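Side-chain contacts in transcriptional regulator (Thermus thermophilus, PDB 2H0A), which probably acts as a CcpA-type (LacI-family) transcriptional repressor, with a core related to periplasmic binding proteins, which bind small molecules: residues Q28-A33 with E246-Y251; A107-A110 with P115-A118; R156-R161 with R168-H173; G187-A192 with L226-Q231. All coordinates share one frame; numbering follows the deposited sequence.

Interaction 1 (Q28-A33 with E246-Y251)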
loop_
_atom_site.group_PDB
_atom_site.type_symbol
_atom_site.label_atom_id
_atom_site.label_comp_id
_atom_site.label_asym_id
_atom_site.label_seq_id
_atom_site.Cartn_x
_atom_site.Cartn_y
_atom_site.Cartn_z
ATOM N N GLN A 28 -14.807 -8.430 27.921
ATOM C CA GLN A 28 -14.174 -8.621 29.221
ATOM C C GLN A 28 -13.689 -7.305 29.801
ATOM O O GLN A 28 -12.864 -7.282 30.715
ATOM C CB GLN A 28 -12.993 -9.588 29.094
ATOM C CG GLN A 28 -13.404 -10.971 28.642
ATOM C CD GLN A 28 -14.503 -11.546 29.507
ATOM O OE1 GLN A 28 -14.428 -11.500 30.733
ATOM N NE2 GLN A 28 -15.526 -12.100 28.876
ATOM N N ARG A 29 -14.202 -6.211 29.246
ATOM C CA ARG A 29 -13.862 -4.859 29.683
ATOM C C ARG A 29 -12.402 -4.433 29.512
ATOM O O ARG A 29 -11.884 -3.669 30.323
ATOM C CB ARG A 29 -14.269 -4.661 31.146
ATOM C CG ARG A 29 -15.745 -4.857 31.412
ATOM C CD ARG A 29 -16.071 -4.605 32.870
ATOM N NE ARG A 29 -17.497 -4.775 33.136
ATOM C CZ ARG A 29 -18.084 -4.501 34.300
ATOM N NH1 ARG A 29 -17.364 -4.040 35.318
ATOM N NH2 ARG A 29 -19.393 -4.683 34.443
ATOM N N TYR A 30 -11.733 -4.928 28.476
ATOM C CA TYR A 30 -10.351 -4.529 28.233
ATOM C C TYR A 30 -10.325 -3.533 27.082
ATOM O O TYR A 30 -11.171 -3.587 26.187
ATOM C CB TYR A 30 -9.469 -5.730 27.872
ATOM C CG TYR A 30 -8.894 -6.475 29.054
ATOM C CD1 TYR A 30 -9.694 -7.306 29.839
ATOM C CD2 TYR A 30 -7.546 -6.355 29.385
ATOM C CE1 TYR A 30 -9.164 -8.003 30.926
ATOM C CE2 TYR A 30 -7.006 -7.045 30.471
ATOM C CZ TYR A 30 -7.819 -7.867 31.234
ATOM O OH TYR A 30 -7.288 -8.555 32.298
ATOM N N ASP A 31 -9.365 -2.615 27.115
ATOM C CA ASP A 31 -9.229 -1.618 26.059
ATOM C C ASP A 31 -8.161 -2.071 25.076
ATOM O O ASP A 31 -7.182 -2.705 25.464
ATOM C CB ASP A 31 -8.852 -0.252 26.644
ATOM C CG ASP A 31 -10.065 0.539 27.109
ATOM O OD2 ASP A 31 -10.344 1.606 26.517
ATOM N N LEU A 32 -8.348 -1.739 23.805
ATOM C CA LEU A 32 -7.396 -2.138 22.778
ATOM C C LEU A 32 -6.546 -0.980 22.258
ATOM O O LEU A 32 -7.070 0.046 21.828
ATOM C CB LEU A 32 -8.146 -2.781 21.614
ATOM C CG LEU A 32 -7.297 -3.574 20.623
ATOM C CD1 LEU A 32 -6.612 -4.717 21.356
ATOM C CD2 LEU A 32 -8.180 -4.099 19.500
ATOM N N ALA A 33 -5.228 -1.157 22.297
ATOM C CA ALA A 33 -4.302 -0.136 21.818
ATOM C C ALA A 33 -3.626 -0.606 20.533
ATOM O O ALA A 33 -2.743 -1.463 20.550
ATOM C CB ALA A 33 -3.262 0.168 22.882
ATOM N N GLU A 246 -6.538 -15.529 29.186
ATOM C CA GLU A 246 -6.212 -16.653 30.047
ATOM C C GLU A 246 -4.861 -16.390 30.682
ATOM O O GLU A 246 -4.680 -16.571 31.881
ATOM C CB GLU A 246 -6.184 -17.948 29.232
ATOM C CG GLU A 246 -7.565 -18.532 28.969
ATOM C CD GLU A 246 -7.610 -19.433 27.746
ATOM O OE1 GLU A 246 -6.554 -19.952 27.331
ATOM O OE2 GLU A 246 -8.714 -19.629 27.198
ATOM N N ARG A 247 -3.921 -15.932 29.871
ATOM C CA ARG A 247 -2.588 -15.648 30.355
ATOM C C ARG A 247 -2.570 -14.406 31.256
ATOM O O ARG A 247 -1.911 -14.396 32.298
ATOM C CB ARG A 247 -1.643 -15.461 29.168
ATOM C CG ARG A 247 -0.362 -16.256 29.293
ATOM C CD ARG A 247 -0.416 -17.595 28.570
ATOM N NE ARG A 247 0.440 -18.576 29.234
ATOM C CZ ARG A 247 1.031 -19.603 28.634
ATOM N NH1 ARG A 247 0.882 -19.813 27.338
ATOM N NH2 ARG A 247 1.780 -20.430 29.340
ATOM N N MET A 248 -3.295 -13.363 30.859
ATOM C CA MET A 248 -3.335 -12.144 31.659
ATOM C C MET A 248 -4.030 -12.411 32.983
ATOM O O MET A 248 -3.816 -11.699 33.963
ATOM C CB MET A 248 -4.054 -11.008 30.913
ATOM C CG MET A 248 -3.289 -10.453 29.706
ATOM S SD MET A 248 -3.925 -8.879 29.063
ATOM C CE MET A 248 -5.628 -9.283 28.702
ATOM N N ARG A 249 -4.858 -13.452 33.010
ATOM C CA ARG A 249 -5.595 -13.817 34.216
ATOM C C ARG A 249 -4.901 -14.888 35.045
ATOM O O ARG A 249 -5.548 -15.627 35.783
ATOM C CB ARG A 249 -7.012 -14.266 33.852
ATOM C CG ARG A 249 -7.926 -13.104 33.498
ATOM C CD ARG A 249 -9.182 -13.558 32.783
ATOM N NE ARG A 249 -10.218 -12.534 32.813
ATOM C CZ ARG A 249 -11.375 -12.633 32.172
ATOM N NH1 ARG A 249 -11.639 -13.710 31.444
ATOM N NH2 ARG A 249 -12.279 -11.668 32.272
ATOM N N GLY A 250 -3.580 -14.976 34.908
ATOM C CA GLY A 250 -2.820 -15.926 35.699
ATOM C C GLY A 250 -2.508 -17.310 35.172
ATOM O O GLY A 250 -1.830 -18.071 35.861
ATOM N N TYR A 251 -2.970 -17.657 33.974
ATOM C CA TYR A 251 -2.687 -18.993 33.445
ATOM C C TYR A 251 -1.198 -19.256 33.224
ATOM O O TYR A 251 -0.498 -18.475 32.577
ATOM C CB TYR A 251 -3.428 -19.248 32.128
ATOM C CG TYR A 251 -3.019 -20.569 31.521
ATOM C CD1 TYR A 251 -3.390 -21.772 32.117
ATOM C CD2 TYR A 251 -2.150 -20.616 30.433
ATOM C CE1 TYR A 251 -2.899 -22.984 31.656
ATOM C CE2 TYR A 251 -1.649 -21.825 29.964
ATOM C CZ TYR A 251 -2.025 -23.006 30.584
ATOM O OH TYR A 251 -1.495 -24.201 30.156
#
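Q28 and R249 cross at about a right angle while Y30 and M248 reach toward each other from opposite directions, joining two peripheral parts of the two-lobed periplasmic-binding-protein-like fold. The loop leading into strand 31-34, an outermost strand of the sheet within the chain, is thereby tied to the C-terminal end of helix 233-248. The backbones stay well apart, with CA of Y30 and CA of M248 at 10.9 Å, so side chains alone span the gap.

The polar half rests on one hydrogen bond. R249 is extended from CG to NE, which carries its guanidinium over to the glutamine; there NH2 donates to Q28 OE1 at 2.6 Å with an N-H...O angle of 163°. The acceptor lies at the edge of the guanidinium, close to its plane, but the donor stands tilted from the carbonyl plane of Q28. The amide and guanidinium planes are 78° apart. A bend in the glutamine at chi2 (-53°) sets OE1 in this position.

The apolar half is a Met-aromatic contact. M248 is bent at chi3, and its SD sits 4.9 Å from the centroid of the Y30 ring, approaching obliquely. CE also meets the CE2 side of the ring, although its exact spacing is doubtful. L245, one turn earlier in the helix, touches both Q28 and Y30.

R249 is the first residue to leave helical angles, and a Schellman motif with G250 as its C-prime residue closes the helix: G250 N bonds to R247 O at 3.2 Å, and Y251 N reaches E246 O at 2.9 Å.

Interaction 2 (A107-A110 with P115-A118)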
loop_
_atom_site.group_PDB
_atom_site.type_symbol
_atom_site.label_atom_id
_atom_site.label_comp_id
_atom_site.label_asym_id
_atom_site.label_seq_id
_atom_site.Cartn_x
_atom_site.Cartn_y
_atom_site.Cartn_z
ATOM N N ALA A 107 -6.319 -28.867 -5.990
ATOM C CA ALA A 107 -7.218 -29.984 -6.244
ATOM C C ALA A 107 -8.538 -29.508 -6.816
ATOM O O ALA A 107 -9.204 -30.239 -7.539
ATOM C CB ALA A 107 -7.465 -30.755 -4.961
ATOM N N TYR A 108 -8.916 -28.277 -6.494
ATOM C CA TYR A 108 -10.173 -27.736 -6.977
ATOM C C TYR A 108 -10.089 -27.275 -8.424
ATOM O O TYR A 108 -10.920 -27.657 -9.253
ATOM C CB TYR A 108 -10.628 -26.568 -6.098
ATOM C CG TYR A 108 -11.925 -25.950 -6.571
ATOM C CD1 TYR A 108 -13.111 -26.684 -6.550
ATOM C CD2 TYR A 108 -11.972 -24.632 -7.040
ATOM C CE1 TYR A 108 -14.314 -26.129 -6.980
ATOM C CE2 TYR A 108 -13.171 -24.058 -7.472
ATOM C CZ TYR A 108 -14.341 -24.817 -7.439
ATOM O OH TYR A 108 -15.536 -24.285 -7.859
ATOM N N LEU A 109 -9.093 -26.441 -8.716
ATOM C CA LEU A 109 -8.886 -25.906 -10.057
ATOM C C LEU A 109 -8.541 -27.024 -11.025
ATOM O O LEU A 109 -8.820 -26.939 -12.220
ATOM C CB LEU A 109 -7.763 -24.877 -10.032
ATOM C CG LEU A 109 -8.139 -23.409 -10.232
ATOM C CD1 LEU A 109 -9.470 -23.109 -9.591
ATOM C CD2 LEU A 109 -7.036 -22.537 -9.654
ATOM N N ALA A 110 -7.935 -28.076 -10.487
ATOM C CA ALA A 110 -7.554 -29.237 -11.269
ATOM C C ALA A 110 -8.769 -29.943 -11.867
ATOM O O ALA A 110 -8.630 -30.929 -12.577
ATOM C CB ALA A 110 -6.788 -30.199 -10.393
ATOM N N PRO A 115 -5.550 -24.324 -19.195
ATOM C CA PRO A 115 -4.353 -24.218 -18.351
ATOM C C PRO A 115 -4.566 -23.456 -17.047
ATOM O O PRO A 115 -5.293 -22.470 -16.991
ATOM C CB PRO A 115 -3.354 -23.522 -19.263
ATOM C CG PRO A 115 -4.241 -22.651 -20.091
ATOM C CD PRO A 115 -5.351 -23.587 -20.453
ATOM N N ILE A 116 -3.908 -23.922 -16.001
ATOM C CA ILE A 116 -4.018 -23.320 -14.688
ATOM C C ILE A 116 -2.829 -22.399 -14.393
ATOM O O ILE A 116 -1.665 -22.811 -14.488
ATOM C CB ILE A 116 -4.092 -24.415 -13.622
ATOM C CG1 ILE A 116 -5.299 -25.316 -13.904
ATOM C CG2 ILE A 116 -4.152 -23.787 -12.242
ATOM C CD1 ILE A 116 -5.302 -26.621 -13.135
ATOM N N PHE A 117 -3.134 -21.149 -14.048
ATOM C CA PHE A 117 -2.111 -20.160 -13.732
ATOM C C PHE A 117 -2.253 -19.774 -12.272
ATOM O O PHE A 117 -3.299 -19.984 -11.660
ATOM C CB PHE A 117 -2.272 -18.893 -14.579
ATOM C CG PHE A 117 -2.139 -19.116 -16.055
ATOM C CD1 PHE A 117 -3.229 -19.520 -16.811
ATOM C CD2 PHE A 117 -0.918 -18.915 -16.692
ATOM C CE1 PHE A 117 -3.115 -19.716 -18.173
ATOM C CE2 PHE A 117 -0.791 -19.108 -18.057
ATOM C CZ PHE A 117 -1.896 -19.512 -18.802
ATOM N N ALA A 118 -1.195 -19.192 -11.725
ATOM C CA ALA A 118 -1.197 -18.770 -10.339
ATOM C C ALA A 118 -0.518 -17.413 -10.184
ATOM O O ALA A 118 0.388 -17.056 -10.951
ATOM C CB ALA A 118 -0.491 -19.809 -9.481
#
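The CA atoms of L109 and I116 come within 7.2 Å as the chain leaves helix 99-109, turns through a short loop and enters strand 116-121. This is an alpha-to-beta connection of the Rossmann-like lobe to which both elements belong. No hydrogen bond links the two segments, and the contact, burying 128 Å² in total, is apolar.

I116 carries most of it, using two branches on different targets. Its CG1 lies anti to the carbonyl carbon (chi1 -59°), which sends CD1 to the end of the helix, where it meets backbone atoms and not a side chain: A110 CA is 3.9 Å from I116 CD1. The other branch, CG2, faces the L109 side chain, whose methyl CD2 comes to 4.1 Å from it, the two chains meeting at a slant.

Both residues are buried, and neighbouring elements complete their surroundings. L109 also packs on F185 of the adjacent strand 182-185 and on L213 of strand 210-215, while I116 touches F141 and L145 of helix 133-147. The leucine thus bridges from helix to sheet, and the isoleucine lies between two helices. The helix's last carbonyl meets a methyl here: L109 O is 3.6 Å from I116 CD1.

Interaction 3 (R156-R161 with R168-H173)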
loop_
_atom_site.group_PDB
_atom_site.type_symbol
_atom_site.label_atom_id
_atom_site.label_comp_id
_atom_site.label_asym_id
_atom_site.label_seq_id
_atom_site.Cartn_x
_atom_site.Cartn_y
_atom_site.Cartn_z
ATOM N N ARG A 156 3.755 -20.578 -15.827
ATOM C CA ARG A 156 2.334 -20.264 -15.703
ATOM C C ARG A 156 2.112 -19.522 -14.396
ATOM O O ARG A 156 0.991 -19.374 -13.922
ATOM C CB ARG A 156 1.481 -21.539 -15.754
ATOM C CG ARG A 156 1.219 -22.006 -17.171
ATOM C CD ARG A 156 0.445 -23.298 -17.222
ATOM N NE ARG A 156 1.246 -24.407 -16.731
ATOM C CZ ARG A 156 0.822 -25.282 -15.825
ATOM N NH1 ARG A 156 -0.405 -25.172 -15.319
ATOM N NH2 ARG A 156 1.633 -26.245 -15.408
ATOM N N LEU A 157 3.216 -19.051 -13.830
ATOM C CA LEU A 157 3.212 -18.298 -12.585
ATOM C C LEU A 157 3.461 -16.822 -12.860
ATOM O O LEU A 157 4.121 -16.463 -13.835
ATOM C CB LEU A 157 4.319 -18.800 -11.664
ATOM C CG LEU A 157 4.503 -18.027 -10.364
ATOM C CD1 LEU A 157 3.354 -18.343 -9.420
ATOM C CD2 LEU A 157 5.812 -18.405 -9.734
ATOM N N TYR A 158 2.925 -15.967 -11.998
ATOM C CA TYR A 158 3.136 -14.538 -12.142
ATOM C C TYR A 158 3.365 -13.973 -10.763
ATOM O O TYR A 158 2.611 -14.251 -9.836
ATOM C CB TYR A 158 1.932 -13.848 -12.771
ATOM C CG TYR A 158 2.231 -12.430 -13.220
ATOM C CD1 TYR A 158 2.897 -12.183 -14.415
ATOM C CD2 TYR A 158 1.846 -11.338 -12.448
ATOM C CE1 TYR A 158 3.162 -10.895 -14.833
ATOM C CE2 TYR A 158 2.111 -10.042 -12.859
ATOM C CZ TYR A 158 2.768 -9.827 -14.053
ATOM O OH TYR A 158 3.026 -8.535 -14.468
ATOM N N ILE A 159 4.419 -13.181 -10.631
ATOM C CA ILE A 159 4.747 -12.571 -9.357
ATOM C C ILE A 159 4.431 -11.080 -9.429
ATOM O O ILE A 159 4.765 -10.410 -10.411
ATOM C CB ILE A 159 6.243 -12.780 -9.028
ATOM C CG1 ILE A 159 6.595 -14.267 -9.167
ATOM C CG2 ILE A 159 6.538 -12.298 -7.614
ATOM C CD1 ILE A 159 8.071 -14.573 -9.051
ATOM N N THR A 160 3.781 -10.564 -8.392
ATOM C CA THR A 160 3.424 -9.152 -8.354
ATOM C C THR A 160 3.098 -8.678 -6.935
ATOM O O THR A 160 3.355 -9.386 -5.968
ATOM C CB THR A 160 2.231 -8.865 -9.316
ATOM O OG1 THR A 160 1.938 -7.465 -9.312
ATOM C CG2 THR A 160 0.994 -9.650 -8.909
ATOM N N ARG A 161 2.544 -7.475 -6.814
ATOM C CA ARG A 161 2.206 -6.914 -5.508
ATOM C C ARG A 161 0.768 -7.241 -5.133
ATOM O O ARG A 161 -0.032 -7.641 -5.979
ATOM C CB ARG A 161 2.382 -5.395 -5.509
ATOM C CG ARG A 161 3.621 -4.871 -6.230
ATOM C CD ARG A 161 4.881 -4.972 -5.402
ATOM N NE ARG A 161 4.720 -4.395 -4.070
ATOM C CZ ARG A 161 4.267 -3.169 -3.816
ATOM N NH1 ARG A 161 3.920 -2.364 -4.811
ATOM N NH2 ARG A 161 4.162 -2.743 -2.560
ATOM N N ARG A 168 -4.672 -7.468 -12.514
ATOM C CA ARG A 168 -4.986 -7.081 -13.882
ATOM C C ARG A 168 -3.753 -7.294 -14.754
ATOM O O ARG A 168 -3.854 -7.839 -15.852
ATOM C CB ARG A 168 -5.433 -5.617 -13.941
ATOM C CG ARG A 168 -6.750 -5.337 -13.225
ATOM C CD ARG A 168 -7.077 -3.850 -13.242
ATOM N NE ARG A 168 -7.095 -3.348 -14.607
ATOM C CZ ARG A 168 -6.862 -2.086 -14.950
ATOM N NH1 ARG A 168 -6.596 -1.185 -14.015
ATOM N NH2 ARG A 168 -6.874 -1.733 -16.233
ATOM N N LEU A 169 -2.591 -6.866 -14.268
ATOM C CA LEU A 169 -1.357 -7.039 -15.020
ATOM C C LEU A 169 -1.164 -8.537 -15.308
ATOM O O LEU A 169 -0.772 -8.926 -16.414
ATOM C CB LEU A 169 -0.166 -6.525 -14.213
ATOM C CG LEU A 169 0.668 -5.274 -14.541
ATOM C CD1 LEU A 169 0.195 -4.576 -15.793
ATOM C CD2 LEU A 169 0.616 -4.337 -13.332
ATOM N N ALA A 170 -1.458 -9.372 -14.312
ATOM C CA ALA A 170 -1.305 -10.822 -14.434
ATOM C C ALA A 170 -2.229 -11.491 -15.454
ATOM O O ALA A 170 -1.774 -12.255 -16.293
ATOM C CB ALA A 170 -1.475 -11.477 -13.067
ATOM N N LEU A 171 -3.524 -11.221 -15.387
ATOM C CA LEU A 171 -4.441 -11.821 -16.348
ATOM C C LEU A 171 -3.985 -11.453 -17.765
ATOM O O LEU A 171 -4.042 -12.264 -18.689
ATOM C CB LEU A 171 -5.867 -11.321 -16.116
ATOM C CG LEU A 171 -6.906 -11.811 -17.131
ATOM C CD1 LEU A 171 -7.003 -13.327 -17.063
ATOM C CD2 LEU A 171 -8.258 -11.172 -16.856
ATOM N N ARG A 172 -3.532 -10.215 -17.922
ATOM C CA ARG A 172 -3.058 -9.727 -19.207
ATOM C C ARG A 172 -1.854 -10.569 -19.636
ATOM O O ARG A 172 -1.679 -10.876 -20.819
ATOM C CB ARG A 172 -2.661 -8.254 -19.073
ATOM C CG ARG A 172 -3.431 -7.306 -19.963
ATOM C CD ARG A 172 -3.001 -7.443 -21.416
ATOM N NE ARG A 172 -3.568 -6.382 -22.254
ATOM C CZ ARG A 172 -3.342 -6.253 -23.560
ATOM N NH1 ARG A 172 -2.557 -7.119 -24.195
ATOM N NH2 ARG A 172 -3.899 -5.252 -24.231
ATOM N N HIS A 173 -1.033 -10.938 -18.653
ATOM C CA HIS A 173 0.154 -11.749 -18.887
ATOM C C HIS A 173 -0.238 -13.161 -19.321
ATOM O O HIS A 173 0.282 -13.689 -20.307
ATOM C CB HIS A 173 0.992 -11.832 -17.612
ATOM C CG HIS A 173 2.208 -12.686 -17.753
ATOM N ND1 HIS A 173 3.305 -12.300 -18.492
ATOM C CD2 HIS A 173 2.486 -13.926 -17.288
ATOM C CE1 HIS A 173 4.205 -13.265 -18.476
ATOM N NE2 HIS A 173 3.732 -14.264 -17.752
#
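Y158 lies against one side of helix 164-175, A170 against one face of its ring and H173 meeting it obliquely, in a beta-alpha unit at the edge of the sheet: strand 157-160 is the outermost strand within the chain, and the helix that follows runs back at 155° to it, axes 9.0 Å apart. A chi1 of -167° turns CG away from the backbone N and places the ring against the helix. Its CB is 4.2 Å from A170 CB. At the ring, CD2 touches the same methyl, CE2 also lies near A170 CA, and that CA forms a CH-pi contact, 3.9 Å from the ring centroid and 17° off its normal. Across the ring, CD1 and CE1 lie over a face of the H173 imidazole, CE1 being 3.6 Å from H173 CG.

Replacing Y158 by an alanine is likely to open a gap over A170 CA and CB and leave the H173 imidazole without its aromatic partner.

The tip reaches the subunit boundary, where L169 also packs on L169 of the second subunit. The phenol oxygen makes a weak hydrogen bond to R168 NH2 of that subunit, and on its own chain Y158 OH lies 3.8 Å from L169 CB.

Interaction 4 (G187-A192 with L226-Q231)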
loop_
_atom_site.group_PDB
_atom_site.type_symbol
_atom_site.label_atom_id
_atom_site.label_comp_id
_atom_site.label_asym_id
_atom_site.label_seq_id
_atom_site.Cartn_x
_atom_site.Cartn_y
_atom_site.Cartn_z
ATOM N N GLY A 187 -4.378 -16.023 -5.295
ATOM C CA GLY A 187 -3.492 -16.076 -4.146
ATOM C C GLY A 187 -3.934 -15.141 -3.042
ATOM O O GLY A 187 -3.575 -15.338 -1.888
ATOM N N ALA A 188 -4.697 -14.115 -3.409
ATOM C CA ALA A 188 -5.239 -13.131 -2.467
ATOM C C ALA A 188 -6.506 -12.547 -3.096
ATOM O O ALA A 188 -6.572 -12.350 -4.314
ATOM C CB ALA A 188 -4.232 -12.035 -2.205
ATOM N N ASP A 189 -7.517 -12.272 -2.280
ATOM C CA ASP A 189 -8.756 -11.740 -2.821
ATOM C C ASP A 189 -8.596 -10.387 -3.514
ATOM O O ASP A 189 -9.223 -10.132 -4.542
ATOM C CB ASP A 189 -9.821 -11.655 -1.728
ATOM C CG ASP A 189 -10.282 -13.026 -1.256
ATOM O OD1 ASP A 189 -10.135 -14.004 -2.025
ATOM O OD2 ASP A 189 -10.804 -13.126 -0.123
ATOM N N GLN A 190 -7.749 -9.526 -2.962
ATOM C CA GLN A 190 -7.518 -8.202 -3.538
ATOM C C GLN A 190 -7.045 -8.317 -4.999
ATOM O O GLN A 190 -7.532 -7.622 -5.891
ATOM C CB GLN A 190 -6.480 -7.462 -2.683
ATOM C CG GLN A 190 -6.424 -5.962 -2.897
ATOM C CD GLN A 190 -7.781 -5.305 -2.786
ATOM O OE1 GLN A 190 -8.320 -4.804 -3.769
ATOM N NE2 GLN A 190 -8.345 -5.306 -1.588
ATOM N N VAL A 191 -6.095 -9.215 -5.225
ATOM C CA VAL A 191 -5.536 -9.464 -6.551
ATOM C C VAL A 191 -6.611 -10.095 -7.441
ATOM O O VAL A 191 -6.738 -9.753 -8.621
ATOM C CB VAL A 191 -4.313 -10.406 -6.426
ATOM C CG1 VAL A 191 -3.663 -10.628 -7.774
ATOM C CG2 VAL A 191 -3.317 -9.814 -5.427
ATOM N N ALA A 192 -7.388 -11.006 -6.852
ATOM C CA ALA A 192 -8.476 -11.690 -7.545
ATOM C C ALA A 192 -9.528 -10.700 -8.056
ATOM O O ALA A 192 -10.190 -10.947 -9.065
ATOM C CB ALA A 192 -9.127 -12.699 -6.611
ATOM N N LEU A 226 -16.835 -13.814 -6.118
ATOM C CA LEU A 226 -15.529 -14.453 -6.152
ATOM C C LEU A 226 -15.440 -15.741 -5.333
ATOM O O LEU A 226 -15.773 -15.759 -4.150
ATOM C CB LEU A 226 -14.469 -13.464 -5.653
ATOM C CG LEU A 226 -13.037 -13.968 -5.438
ATOM C CD1 LEU A 226 -12.505 -14.598 -6.710
ATOM C CD2 LEU A 226 -12.147 -12.811 -5.016
ATOM N N SER A 227 -15.000 -16.823 -5.963
ATOM C CA SER A 227 -14.827 -18.072 -5.240
ATOM C C SER A 227 -13.503 -17.853 -4.537
ATOM O O SER A 227 -12.645 -17.143 -5.053
ATOM C CB SER A 227 -14.703 -19.268 -6.192
ATOM O OG SER A 227 -15.831 -19.382 -7.042
ATOM N N THR A 228 -13.312 -18.453 -3.374
ATOM C CA THR A 228 -12.053 -18.252 -2.681
ATOM C C THR A 228 -11.795 -19.308 -1.621
ATOM O O THR A 228 -12.671 -20.096 -1.293
ATOM C CB THR A 228 -12.018 -16.830 -2.031
ATOM O OG1 THR A 228 -10.780 -16.634 -1.339
ATOM C CG2 THR A 228 -13.168 -16.650 -1.050
ATOM N N ILE A 229 -10.565 -19.338 -1.129
ATOM C CA ILE A 229 -10.166 -20.239 -0.056
ATOM C C ILE A 229 -10.301 -19.312 1.155
ATOM O O ILE A 229 -9.432 -18.471 1.409
ATOM C CB ILE A 229 -8.677 -20.681 -0.189
ATOM C CG1 ILE A 229 -8.457 -21.398 -1.519
ATOM C CG2 ILE A 229 -8.291 -21.583 0.977
ATOM C CD1 ILE A 229 -9.263 -22.657 -1.645
ATOM N N ALA A 230 -11.396 -19.464 1.890
ATOM C CA ALA A 230 -11.671 -18.603 3.038
ATOM C C ALA A 230 -10.935 -18.881 4.345
ATOM O O ALA A 230 -10.873 -20.018 4.807
ATOM C CB ALA A 230 -13.185 -18.570 3.300
ATOM N N GLN A 231 -10.391 -17.813 4.924
ATOM C CA GLN A 231 -9.690 -17.858 6.199
ATOM C C GLN A 231 -10.630 -17.314 7.277
ATOM O O GLN A 231 -11.344 -16.348 7.040
ATOM C CB GLN A 231 -8.466 -16.958 6.194
ATOM C CG GLN A 231 -7.347 -17.323 5.265
ATOM C CD GLN A 231 -6.107 -16.494 5.568
ATOM O OE1 GLN A 231 -5.464 -16.679 6.604
ATOM N NE2 GLN A 231 -5.780 -15.562 4.678
#
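T228 OG1 donates a hydrogen bond to D189 OD1 at 2.8 Å and receives a weak one from the backbone N of G217. In the Rossmann-like lobe this joins the first turn of helix 189-200 to strand 227-230, between residues whose CA atoms are 7.3 Å apart. OD1 uses its syn lone pair, the one on the side of OD2, and the two side chains cross at about a right angle. The hydroxyl is placed by T228 chi1, which sets OG1 anti to the backbone N (180°).

The other carboxylate oxygen is held as well, D189 OD2 accepting from the backbone N of H218. One buried side chain thus links a helix start, a strand and the loop after strand 210-215. Because D189 immediately follows the N-cap A188, the helix dipole would probably favour its negative charge.

A leucine in place of D189 would probably leave the buried T228 hydroxyl without its acceptor and H218 N without its mate.

Next to the polar pair L226 adds an apolar contact, its CD2 lying 3.8 Å from D189 OD1. Both methyls of this leucine also face A192, one turn further along the helix, and V212 of strand 210-215 touches both residues. L226 CD1 is 3.9 Å from A192 CB.

Interactions 2, 3 and 4 cluster in one lobe, their centres 14 to 15 Å apart, whereas interaction 1 lies in the far part of the molecule, its centre 33 to 44 Å from theirs. Along the chain 2, 3 and 4 follow in series between the two segments of interaction 1, which are 213 residues apart at their closest ends. All four reach the same mixed sheet. Interactions 2 and 3 sit on neighbouring strands, where A118 O lies 3.0 Å from Y158 N, a probable hydrogen bond. Interaction 4 is nearest the chain's centre, and its strand leads into helix 233-248. Subunit contacts gather at interaction 3 alone, placing that edge of the sheet in the dimer interface.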